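Side-chain contacts in mRNA interferase (Mycobacterium tuberculosis, PDB 6L2A), which probably acts as the toxin of a type II toxin-antitoxin pair, a PemK/MazF-family endonuclease that cuts RNA: residues A[105-108]-A[109-113]; A[61-64]-A[65-68]; A[68-71]-A[72-75]. The protein carries 6 engineered substitutions. All coordinates share one frame; numbering follows the deposited sequence.

In the fold
All three contacts are local, and all are partly buried at the surface of one SH3-like fold. Contact 1 is about two and a half turns of helix 104-117; contacts 2 and 3 lie at the two ends of strand 66-69, against which that helix packs, and they share Leu68. The chemistry changes with position. Regular backbone bonds dominate contact 1, contact 2 is an aromatic turn pinned by a buried glutamine, and contact 3 is a hydroxyl-rich cap on a short helix. Contact 1 meets both of the others, through Ala113 packed on Pro64 and Phe65 and through Glu106, which accepts from Ser70 N. Contacts 2 and 3 have no other touch.

Contact 1. Residues A[105-108]-A[109-113]; sequences AELA and QLDEA
The carboxylate of Asp111 is laid flat beside the preceding turn, with Leu107 O standing above its plane, 3.2 Å from Asp111 CG. Further along the same group, Asp111 OD2 comes to 4.0 Å from Ala108 CA. No hydrogen bond joins the carboxylate to the carbonyl, since both offer acceptors; OD1 instead forms a salt bridge with Arg8, whose positive charge probably eases the close approach of the two oxygens. CG lies anti to the carbonyl carbon (chi1 -66°), which folds the acid back along the helix. The second flat group, the amide of Gln109, reaches back too. Its NE2 end lies 3.9 Å from Glu106 CA, while its CG rests 3.6 Å from Ala105 O, so the aliphatic part of this chain runs alongside the turn before it.

Underneath is ordinary alpha-helix: each NH from Gln109 to Glu112 donates to the carbonyl four residues earlier. Asp111 N to Leu107 O, at 2.8 Å, is one of the shorter bonds, so this oxygen is bonded by the amide of the same residue whose carboxylate hangs over it. Glu112 N to Ala108 O is longer at 3.2 Å. A water also donates to Ala108 O, and reaches Glu112 OE2 by a weak bond, the side chain being bent at chi2 (-63°).

On the apolar side Leu107 CD1 meets Leu110 CD2 at 4.3 Å, a loose touch. Toward the helix start, Glu106 turns both oxygens to backbone amides, OE1 taking Ser103 N and OE2 taking Ser70 N. Gln109, Leu110 and Ala113 pack on Val67 of strand 66-69, Leu110 also reaches Val33, and Asp111 touches Leu120 of the second subunit, so this part of helix 104-117 meets both sheet and partner chain.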
ATOM      1  N   ALA A 105      12.149  -2.079  16.619  1.00 18.16           N
ATOM      2  CA  ALA A 105      12.211  -0.620  16.610  1.00 22.87           C
ATOM      3  C   ALA A 105      12.112  -0.073  15.192  1.00 19.30           C
ATOM      4  O   ALA A 105      11.451   0.947  14.957  1.00 16.00           O
ATOM      5  CB  ALA A 105      13.496  -0.145  17.287  1.00 26.79           C
ATOM      6  N   GLU A 106      12.765  -0.733  14.233  1.00 18.25           N
ATOM      7  CA  GLU A 106      12.640  -0.314  12.841  1.00 19.91           C
ATOM      8  C   GLU A 106      11.213  -0.500  12.338  1.00 19.96           C
ATOM      9  O   GLU A 106      10.705   0.325  11.570  1.00 15.57           O
ATOM     10  CB  GLU A 106      13.631  -1.086  11.969  1.00 14.98           C
ATOM     11  CG  GLU A 106      15.081  -0.637  12.135  1.00 18.77           C
ATOM     12  CD  GLU A 106      16.071  -1.620  11.536  1.00 20.84           C
ATOM     13  OE1 GLU A 106      15.693  -2.791  11.319  1.00 29.44           O
ATOM     14  OE2 GLU A 106      17.226  -1.222  11.277  1.00 22.34           O
ATOM     15  N   LEU A 107      10.543  -1.575  12.768  1.00 16.93           N
ATOM     16  CA  LEU A 107       9.166  -1.799  12.336  1.00 18.59           C
ATOM     17  C   LEU A 107       8.230  -0.748  12.918  1.00 14.27           C
ATOM     18  O   LEU A 107       7.316  -0.277  12.232  1.00 17.15           O
ATOM     19  CB  LEU A 107       8.708  -3.204  12.725  1.00 19.21           C
ATOM     20  CG  LEU A 107       7.364  -3.642  12.140  1.00 18.28           C
ATOM     21  CD1 LEU A 107       7.395  -3.581  10.621  1.00 14.81           C
ATOM     22  CD2 LEU A 107       6.993  -5.042  12.608  1.00 22.82           C
ATOM     23  N   ALA A 108       8.437  -0.371  14.183  1.00 15.43           N
ATOM     24  CA  ALA A 108       7.661   0.723  14.758  1.00 14.18           C
ATOM     25  C   ALA A 108       7.877   2.014  13.977  1.00 14.28           C
ATOM     26  O   ALA A 108       6.932   2.779  13.750  1.00 17.01           O
ATOM     27  CB  ALA A 108       8.025   0.914  16.231  1.00 17.17           C
ATOM     28  N   GLN A 109       9.119   2.272  13.558  1.00 16.08           N
ATOM     29  CA  GLN A 109       9.380   3.411  12.686  1.00 17.01           C
ATOM     30  C   GLN A 109       8.644   3.267  11.360  1.00 15.24           C
ATOM     31  O   GLN A 109       8.089   4.242  10.841  1.00 17.23           O
ATOM     32  CB  GLN A 109      10.881   3.560  12.446  1.00 19.00           C
ATOM     33  CG  GLN A 109      11.629   4.277  13.559  1.00 23.58           C
ATOM     34  CD  GLN A 109      13.089   4.495  13.218  1.00 44.52           C
ATOM     35  OE1 GLN A 109      13.565   5.630  13.168  1.00 48.76           O
ATOM     36  NE2 GLN A 109      13.808   3.405  12.977  1.00 29.07           N
ATOM     37  N   LEU A 110       8.630   2.057  10.796  1.00 17.58           N
ATOM     38  CA  LEU A 110       7.909   1.838   9.548  1.00 16.43           C
ATOM     39  C   LEU A 110       6.408   2.018   9.732  1.00 16.58           C
ATOM     40  O   LEU A 110       5.729   2.496   8.817  1.00 14.68           O
ATOM     41  CB  LEU A 110       8.222   0.448   8.994  1.00 18.90           C
ATOM     42  CG  LEU A 110       7.691   0.116   7.600  1.00 17.18           C
ATOM     43  CD1 LEU A 110       8.008   1.233   6.607  1.00 15.03           C
ATOM     44  CD2 LEU A 110       8.294  -1.198   7.133  1.00 14.25           C
ATOM     45  N   ASP A 111       5.872   1.650  10.901  1.00 15.26           N
ATOM     46  CA  ASP A 111       4.469   1.935  11.183  1.00 17.43           C
ATOM     47  C   ASP A 111       4.184   3.429  11.091  1.00 22.45           C
ATOM     48  O   ASP A 111       3.175   3.842  10.509  1.00 18.70           O
ATOM     49  CB  ASP A 111       4.077   1.413  12.566  1.00 19.68           C
ATOM     50  CG  ASP A 111       4.118  -0.099  12.662  1.00 23.99           C
ATOM     51  OD1 ASP A 111       4.186  -0.773  11.611  1.00 15.45           O
ATOM     52  OD2 ASP A 111       4.064  -0.616  13.797  1.00 20.83           O
ATOM     53  N   GLU A 112       5.067   4.255  11.659  1.00 17.32           N
ATOM     54  CA  GLU A 112       4.862   5.699  11.617  1.00 17.81           C
ATOM     55  C   GLU A 112       5.005   6.238  10.200  1.00 17.66           C
ATOM     56  O   GLU A 112       4.254   7.133   9.792  1.00 17.61           O
ATOM     57  CB  GLU A 112       5.839   6.395  12.562  1.00 24.14           C
ATOM     58  CG  GLU A 112       5.536   6.165  14.030  1.00 30.28           C
ATOM     59  CD  GLU A 112       4.194   6.739  14.435  1.00 38.83           C
ATOM     60  OE1 GLU A 112       3.956   7.937  14.175  1.00 50.87           O
ATOM     61  OE2 GLU A 112       3.376   5.992  15.010  1.00 50.41           O
ATOM     62  N   ALA A 113       5.963   5.709   9.434  1.00 13.67           N
ATOM     63  CA  ALA A 113       6.130   6.145   8.051  1.00 12.69           C
ATOM     64  C   ALA A 113       4.919   5.769   7.207  1.00 16.83           C
ATOM     65  O   ALA A 113       4.499   6.535   6.331  1.00 17.75           O
ATOM     66  CB  ALA A 113       7.405   5.544   7.461  1.00 13.91           C
TER
HETATM   67  O   HOH W   1       5.065   3.203  16.094  1.00 32.74           O

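Contact 2. Residues A[61-64]-A[65-68]; sequences KVYP and FQVL
Gln66 OE1 is gripped by two donors, Tyr63 N at 3.0 Å and the ammonium of Lys81. They meet it at the mouth of a type I beta turn, Tyr63 to Gln66, that leads into strand 66-69 of the SH3-like fold. The bond from Tyr63 N is nearly straight at hydrogen (167°), although the donor stands above the plane of the amide. The other end of that amide is tied as well, NE2 donating to Glu85, so partners at both ends fix how the buried group is rotated. Lys81 also donates to Lys61 O, drawing the incoming loop toward the same glutamine. The long extended chain of Gln66 (chi2 167°) is what carries OE1 back across the turn.

The turn itself is closed by Gln66 N donating to Tyr63 O over 2.9 Å. Pro64 sits at its second position, where its ring suits the backbone angles, and Phe65 follows at the third. Phe65 CG falls between the backbone N and the carbonyl carbon (chi1 45°), which swings the ring back over Tyr63. There Tyr63 CB lies over one face, 3.6 Å from the ring centroid, in a CH-pi contact displaced toward Phe65 CZ. The two aromatic rings are almost parallel but slid well apart, with centroids separated by 5.3 Å, so it is the CB of the tyrosine that the phenylalanine face meets. The amide of Gln66 stands steeply to the Tyr63 ring; Gln66 OE1 approaches its edge in the ring plane, 3.8 Å from Tyr63 CD1.

Val67, the next residue of the strand, faces helix 104-117 and pairs its backbone with Ala82. On the incoming limb, Val62 CG1 rests 3.8 Å from Gln66 O.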
ATOM      1  N   LYS A  61      19.107  10.609   0.798  1.00 32.06           N
ATOM      2  CA  LYS A  61      18.095  11.367   1.523  1.00 28.17           C
ATOM      3  C   LYS A  61      17.054  10.389   2.041  1.00 30.12           C
ATOM      4  O   LYS A  61      16.461   9.642   1.256  1.00 32.99           O
ATOM      5  CB  LYS A  61      17.441  12.424   0.628  1.00 29.58           C
ATOM      6  CG  LYS A  61      18.401  13.460   0.065  1.00 28.42           C
ATOM      7  CD  LYS A  61      17.715  14.317  -0.989  1.00 37.62           C
ATOM      8  CE  LYS A  61      18.680  15.307  -1.619  1.00 47.14           C
ATOM      9  NZ  LYS A  61      17.998  16.176  -2.619  1.00 47.52           N
ATOM     10  N   VAL A  62      16.842  10.382   3.352  1.00 23.00           N
ATOM     11  CA  VAL A  62      15.849   9.522   3.985  1.00 18.97           C
ATOM     12  C   VAL A  62      14.698  10.419   4.421  1.00 22.67           C
ATOM     13  O   VAL A  62      14.801  11.148   5.414  1.00 24.50           O
ATOM     14  CB  VAL A  62      16.429   8.737   5.165  1.00 23.15           C
ATOM     15  CG1 VAL A  62      15.331   7.947   5.865  1.00 21.27           C
ATOM     16  CG2 VAL A  62      17.539   7.808   4.689  1.00 27.74           C
ATOM     17  N   TYR A  63      13.600  10.369   3.677  1.00 23.86           N
ATOM     18  CA  TYR A  63      12.431  11.186   3.950  1.00 16.33           C
ATOM     19  C   TYR A  63      11.617  10.591   5.099  1.00 20.87           C
ATOM     20  O   TYR A  63      11.808   9.432   5.469  1.00 23.60           O
ATOM     21  CB  TYR A  63      11.593  11.305   2.681  1.00 25.20           C
ATOM     22  CG  TYR A  63      12.176  12.274   1.681  1.00 28.77           C
ATOM     23  CD1 TYR A  63      12.981  11.831   0.643  1.00 26.52           C
ATOM     24  CD2 TYR A  63      11.933  13.638   1.787  1.00 29.01           C
ATOM     25  CE1 TYR A  63      13.522  12.716  -0.269  1.00 35.49           C
ATOM     26  CE2 TYR A  63      12.467  14.531   0.880  1.00 28.84           C
ATOM     27  CZ  TYR A  63      13.260  14.065  -0.146  1.00 33.71           C
ATOM     28  OH  TYR A  63      13.795  14.952  -1.051  1.00 39.83           O
ATOM     29  N   PRO A  64      10.704  11.369   5.694  1.00 21.73           N
ATOM     30  CA  PRO A  64       9.960  10.854   6.857  1.00 20.65           C
ATOM     31  C   PRO A  64       8.997   9.730   6.521  1.00 24.42           C
ATOM     32  O   PRO A  64       8.539   9.038   7.441  1.00 24.34           O
ATOM     33  CB  PRO A  64       9.209  12.087   7.377  1.00 22.29           C
ATOM     34  CG  PRO A  64       9.804  13.253   6.678  1.00 25.34           C
ATOM     35  CD  PRO A  64      10.322  12.758   5.384  1.00 18.29           C
ATOM     36  N   PHE A  65       8.654   9.539   5.248  1.00 17.63           N
ATOM     37  CA  PHE A  65       7.887   8.382   4.813  1.00 16.53           C
ATOM     38  C   PHE A  65       8.785   7.211   4.436  1.00 21.29           C
ATOM     39  O   PHE A  65       8.332   6.278   3.764  1.00 14.54           O
ATOM     40  CB  PHE A  65       6.972   8.759   3.644  1.00 16.75           C
ATOM     41  CG  PHE A  65       7.645   9.584   2.583  1.00 19.88           C
ATOM     42  CD1 PHE A  65       8.324   8.977   1.539  1.00 15.91           C
ATOM     43  CD2 PHE A  65       7.587  10.968   2.624  1.00 22.91           C
ATOM     44  CE1 PHE A  65       8.938   9.735   0.560  1.00 20.94           C
ATOM     45  CE2 PHE A  65       8.201  11.732   1.645  1.00 22.30           C
ATOM     46  CZ  PHE A  65       8.875  11.114   0.613  1.00 24.77           C
ATOM     47  N   GLN A  66      10.050   7.250   4.850  1.00 17.88           N
ATOM     48  CA  GLN A  66      11.012   6.187   4.616  1.00 22.14           C
ATOM     49  C   GLN A  66      11.754   5.916   5.917  1.00 20.32           C
ATOM     50  O   GLN A  66      11.825   6.775   6.799  1.00 20.84           O
ATOM     51  CB  GLN A  66      11.996   6.558   3.496  1.00 19.35           C
ATOM     52  CG  GLN A  66      11.314   7.024   2.215  1.00 21.03           C
ATOM     53  CD  GLN A  66      12.276   7.682   1.244  1.00 24.20           C
ATOM     54  OE1 GLN A  66      13.308   8.218   1.645  1.00 23.34           O
ATOM     55  NE2 GLN A  66      11.933   7.655  -0.040  1.00 21.74           N
ATOM     56  N   VAL A  67      12.303   4.708   6.043  1.00 18.98           N
ATOM     57  CA  VAL A  67      12.930   4.269   7.288  1.00 18.34           C
ATOM     58  C   VAL A  67      14.293   3.667   6.976  1.00 17.92           C
ATOM     59  O   VAL A  67      14.394   2.722   6.185  1.00 16.89           O
ATOM     60  CB  VAL A  67      12.060   3.255   8.050  1.00 18.30           C
ATOM     61  CG1 VAL A  67      12.755   2.828   9.338  1.00 18.51           C
ATOM     62  CG2 VAL A  67      10.693   3.851   8.360  1.00 15.84           C
ATOM     63  N   LEU A  68      15.334   4.196   7.613  1.00 19.54           N
ATOM     64  CA  LEU A  68      16.672   3.636   7.480  1.00 21.33           C
ATOM     65  C   LEU A  68      16.740   2.269   8.153  1.00 24.01           C
ATOM     66  O   LEU A  68      16.373   2.123   9.323  1.00 21.29           O
ATOM     67  CB  LEU A  68      17.698   4.585   8.099  1.00 23.62           C
ATOM     68  CG  LEU A  68      19.151   4.113   8.215  1.00 26.21           C
ATOM     69  CD1 LEU A  68      19.807   4.035   6.849  1.00 29.15           C
ATOM     70  CD2 LEU A  68      19.935   5.031   9.137  1.00 45.42           C
TER

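Contact 3. Residues A[68-71]-A[72-75]; sequences LLSA and TTTG
With its OG1 between backbone N and carbonyl carbon (chi1 71°), Thr72 points the hydroxyl back at Ser70, and Thr72 OG1 donates to Ser70 OG at 2.8 Å. Thr73 takes the same rotation (chi1 61°), which hangs its OG1 over the turn to donate to Ser70 O at 3.2 Å. Thr73 N adds a second, weak bond to that carbonyl, so one threonine holds Ser70 O twice.

Ser70 is the N-cap of the short, weakly bonded helix 71-74: its OG also accepts from Thr72 N, 3.1 Å away, by a weak and bent capping bond. Here strand 66-69 gives way to the helix. The next amide, Ala71 N, donates to Asp79.

Thr74 closes the turn from inside. Its methyl CG2 presses 3.1 Å from Ser70 O, a tight fit, and lies 3.9 Å from Leu69 CB. Thr74 OG1 accepts from Leu76 N and donates to a water, which donates to Leu69 O. Gly75 leaves the helix with a positive phi of 80°, a conformation in which any CB would be pushed into the carbonyl O of Thr74, reason enough for a glycine here.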
ATOM      1  N   LEU A  68      15.334   4.196   7.613  1.00 19.54           N
ATOM      2  CA  LEU A  68      16.672   3.636   7.480  1.00 21.33           C
ATOM      3  C   LEU A  68      16.740   2.269   8.153  1.00 24.01           C
ATOM      4  O   LEU A  68      16.373   2.123   9.323  1.00 21.29           O
ATOM      5  CB  LEU A  68      17.698   4.585   8.099  1.00 23.62           C
ATOM      6  CG  LEU A  68      19.151   4.113   8.215  1.00 26.21           C
ATOM      7  CD1 LEU A  68      19.807   4.035   6.849  1.00 29.15           C
ATOM      8  CD2 LEU A  68      19.935   5.031   9.137  1.00 45.42           C
ATOM      9  N   LEU A  69      17.206   1.265   7.410  1.00 17.83           N
ATOM     10  CA  LEU A  69      17.327  -0.102   7.906  1.00 21.36           C
ATOM     11  C   LEU A  69      18.804  -0.463   8.007  1.00 27.48           C
ATOM     12  O   LEU A  69      19.505  -0.507   6.991  1.00 24.93           O
ATOM     13  CB  LEU A  69      16.593  -1.085   6.994  1.00 20.45           C
ATOM     14  CG  LEU A  69      15.102  -0.822   6.760  1.00 17.46           C
ATOM     15  CD1 LEU A  69      14.518  -1.836   5.786  1.00 22.99           C
ATOM     16  CD2 LEU A  69      14.347  -0.841   8.080  1.00 14.49           C
ATOM     17  N   SER A  70      19.269  -0.726   9.226  1.00 24.52           N
ATOM     18  CA  SER A  70      20.681  -1.012   9.450  1.00 30.90           C
ATOM     19  C   SER A  70      21.058  -2.392   8.921  1.00 36.75           C
ATOM     20  O   SER A  70      20.300  -3.357   9.054  1.00 42.99           O
ATOM     21  CB  SER A  70      21.011  -0.920  10.940  1.00 38.66           C
ATOM     22  OG  SER A  70      21.991  -1.878  11.302  1.00 45.23           O
ATOM     23  N   ALA A  71      22.253  -2.483   8.329  1.00 40.61           N
ATOM     24  CA  ALA A  71      22.719  -3.751   7.774  1.00 43.17           C
ATOM     25  C   ALA A  71      22.942  -4.799   8.857  1.00 51.88           C
ATOM     26  O   ALA A  71      22.756  -5.996   8.609  1.00 49.12           O
ATOM     27  CB  ALA A  71      24.006  -3.531   6.977  1.00 35.86           C
ATOM     28  N   THR A  72      23.322  -4.371  10.063  1.00 53.76           N
ATOM     29  CA  THR A  72      23.672  -5.285  11.146  1.00 55.53           C
ATOM     30  C   THR A  72      22.490  -6.107  11.658  1.00 54.01           C
ATOM     31  O   THR A  72      22.684  -6.922  12.565  1.00 59.41           O
ATOM     32  CB  THR A  72      24.292  -4.499  12.307  1.00 43.14           C
ATOM     33  OG1 THR A  72      23.281  -3.712  12.947  1.00 57.97           O
ATOM     34  CG2 THR A  72      25.396  -3.577  11.801  1.00 48.27           C
ATOM     35  N   THR A  73      21.283  -5.919  11.117  1.00 60.04           N
ATOM     36  CA  THR A  73      20.099  -6.642  11.572  1.00 49.99           C
ATOM     37  C   THR A  73      19.277  -7.262  10.451  1.00 52.18           C
ATOM     38  O   THR A  73      18.553  -8.232  10.708  1.00 41.18           O
ATOM     39  CB  THR A  73      19.176  -5.714  12.384  1.00 56.63           C
ATOM     40  OG1 THR A  73      18.738  -4.622  11.562  1.00 55.03           O
ATOM     41  CG2 THR A  73      19.892  -5.162  13.607  1.00 52.56           C
ATOM     42  N   THR A  74      19.380  -6.763   9.221  1.00 48.18           N
ATOM     43  CA  THR A  74      18.407  -7.053   8.175  1.00 34.03           C
ATOM     44  C   THR A  74      18.773  -8.244   7.299  1.00 39.97           C
ATOM     45  O   THR A  74      17.906  -8.755   6.580  1.00 30.87           O
ATOM     46  CB  THR A  74      18.234  -5.824   7.281  1.00 32.72           C
ATOM     47  OG1 THR A  74      19.512  -5.430   6.770  1.00 30.65           O
ATOM     48  CG2 THR A  74      17.637  -4.677   8.075  1.00 26.65           C
ATOM     49  N   GLY A  75      20.018  -8.705   7.325  1.00 43.26           N
ATOM     50  CA  GLY A  75      20.456  -9.656   6.327  1.00 40.46           C
ATOM     51  C   GLY A  75      20.820  -9.032   4.999  1.00 53.52           C
ATOM     52  O   GLY A  75      21.355  -9.730   4.124  1.00 48.84           O
TER
HETATM   53  O   HOH W   2      20.089  -2.916   5.760  1.00 32.04           O